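Local coordinates for N-acetylmuramoyl-L-alanine amidase domain-containing protein SAOUHSC_02979 (Staphylococcus aureus, PDB 5T1Q) that probably cleaves amide bonds of bacterial cell-wall peptidoglycan, this chain carrying its glucosaminidase-family and CHAP regions, at residues P18-F22 and L272-H276. Numbering follows the deposited sequence.
Sequences PAQSF and LGDAH. With NA (sodium ion), chain E.
Q20 and S21 meet G273, D274 and A275 in a polar loop-to-loop contact, where the loop between helix 9-13 and strand 37-39 lies against the CHAP-region loop that leads from helix 253-262 to helix 278-284. It exemplifies how two irregular segments can be joined by side chains that bond to a neighbour's backbone or carboxylate. The Q20 side chain, extended beyond CG (chi2 -171°), carries its amide oxygen to the facing loop, where A275 N donates to Q20 OE1 at 3.0 Å. This N-H points almost straight at the oxygen (167°), nearly in line with the C=O bond, and A275 CB packs 3.3 Å from the same OE1.

CHAP domains belong to the papain-like cysteine peptidases and amidases, and both Q20 and A275 touch C253, which with H314 and E331 has the geometry of a Cys-His-Glu triad and is probably the nucleophile, so the Q20 side chain lies beside the presumed catalytic centre.

On the S21 side, the hydroxyl OG donates to D274 OD1 at 2.7 Å, approaching from above the carboxylate plane. A water bridges the loops at the same oxygen, accepting from Q20 N and donating to D274 OD1, which therefore receives two hydrogen bonds. S21 CB rests 3.5 Å from G273 C, against backbone. Just beyond A275, H276 O binds a sodium ion at 2.2 Å, with N279, N280 and E302 as further protein ligands.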
loop_
_atom_site.group_PDB
_atom_site.type_symbol
_atom_site.label_atom_id
_atom_site.label_comp_id
_atom_site.label_asym_id
_atom_site.label_seq_id
_atom_site.Cartn_x
_atom_site.Cartn_y
_atom_site.Cartn_z
ATOM N N PRO A 18 -11.787 7.607 2.196
ATOM C CA PRO A 18 -10.439 7.966 1.775
ATOM C C PRO A 18 -10.452 9.034 0.698
ATOM O O PRO A 18 -11.238 8.944 -0.244
ATOM C CB PRO A 18 -9.892 6.648 1.216
ATOM C CG PRO A 18 -10.621 5.602 1.982
ATOM C CD PRO A 18 -12.014 6.152 2.075
ATOM N N ALA A 19 -9.618 10.053 0.859
ATOM C CA ALA A 19 -9.523 11.116 -0.131
ATOM C C ALA A 19 -8.899 10.584 -1.434
ATOM O O ALA A 19 -7.921 9.854 -1.398
ATOM C CB ALA A 19 -8.696 12.274 0.415
ATOM N N GLN A 20 -9.491 10.955 -2.564
ATOM C CA GLN A 20 -8.995 10.578 -3.896
ATOM C C GLN A 20 -8.177 11.693 -4.557
ATOM O O GLN A 20 -7.585 11.486 -5.629
ATOM C CB GLN A 20 -10.174 10.268 -4.826
ATOM C CG GLN A 20 -11.015 9.062 -4.420
ATOM C CD GLN A 20 -12.022 8.685 -5.481
ATOM O OE1 GLN A 20 -12.221 9.408 -6.463
ATOM N NE2 GLN A 20 -12.664 7.538 -5.296
ATOM N N SER A 21 -8.200 12.881 -3.965
ATOM C CA SER A 21 -7.459 14.019 -4.514
ATOM C C SER A 21 -7.020 14.943 -3.399
ATOM O O SER A 21 -7.559 14.886 -2.304
ATOM C CB SER A 21 -8.320 14.796 -5.524
ATOM O OG SER A 21 -9.487 15.320 -4.922
ATOM N N PHE A 22 -6.023 15.777 -3.682
ATOM C CA PHE A 22 -5.547 16.744 -2.697
ATOM C C PHE A 22 -6.258 18.053 -2.918
ATOM O O PHE A 22 -6.699 18.351 -4.017
ATOM C CB PHE A 22 -4.048 17.001 -2.816
ATOM C CG PHE A 22 -3.200 15.797 -2.550
ATOM C CD1 PHE A 22 -3.132 15.252 -1.283
ATOM C CD2 PHE A 22 -2.417 15.246 -3.556
ATOM C CE1 PHE A 22 -2.332 14.161 -1.029
ATOM C CE2 PHE A 22 -1.610 14.160 -3.300
ATOM C CZ PHE A 22 -1.570 13.614 -2.037
ATOM N N LEU A 272 -7.204 16.953 -11.916
ATOM C CA LEU A 272 -8.529 16.465 -12.297
ATOM C C LEU A 272 -9.460 16.186 -11.104
ATOM O O LEU A 272 -10.640 15.904 -11.304
ATOM C CB LEU A 272 -8.415 15.241 -13.216
ATOM C CG LEU A 272 -7.654 15.434 -14.545
ATOM C CD1 LEU A 272 -7.659 14.148 -15.330
ATOM C CD2 LEU A 272 -8.198 16.546 -15.424
ATOM N N GLY A 273 -8.937 16.264 -9.880
ATOM C CA GLY A 273 -9.748 16.057 -8.671
ATOM C C GLY A 273 -10.213 14.617 -8.470
ATOM O O GLY A 273 -9.546 13.670 -8.903
ATOM N N ASP A 274 -11.344 14.449 -7.782
ATOM C CA ASP A 274 -11.903 13.111 -7.554
ATOM C C ASP A 274 -12.276 12.458 -8.876
ATOM O O ASP A 274 -12.573 13.140 -9.850
ATOM C CB ASP A 274 -13.121 13.168 -6.646
ATOM C CG ASP A 274 -12.809 13.794 -5.294
ATOM O OD1 ASP A 274 -11.661 13.662 -4.803
ATOM O OD2 ASP A 274 -13.717 14.423 -4.734
ATOM N N ALA A 275 -12.314 11.133 -8.866
ATOM C CA ALA A 275 -12.529 10.348 -10.067
ATOM C C ALA A 275 -13.653 10.799 -11.004
ATOM O O ALA A 275 -13.434 10.915 -12.202
ATOM C CB ALA A 275 -12.732 8.885 -9.693
ATOM N N HIS A 276 -14.845 11.044 -10.470
ATOM C CA HIS A 276 -15.972 11.392 -11.320
ATOM C C HIS A 276 -15.789 12.694 -12.090
ATOM O O HIS A 276 -16.471 12.898 -13.100
ATOM C CB HIS A 276 -17.285 11.443 -10.522
ATOM C CG HIS A 276 -17.361 12.576 -9.568
ATOM N ND1 HIS A 276 -18.161 13.670 -9.793
ATOM C CD2 HIS A 276 -16.705 12.819 -8.406
ATOM C CE1 HIS A 276 -18.018 14.528 -8.797
ATOM N NE2 HIS A 276 -17.126 14.046 -7.953
HETATM NA NA NA E . -17.956 13.738 -14.482
HETATM O O HOH W 1 -10.859 13.262 -2.253
HETATM O O HOH W 2 -18.908 14.775 -12.692
HETATM O O HOH W 3 -19.777 14.242 -16.217
#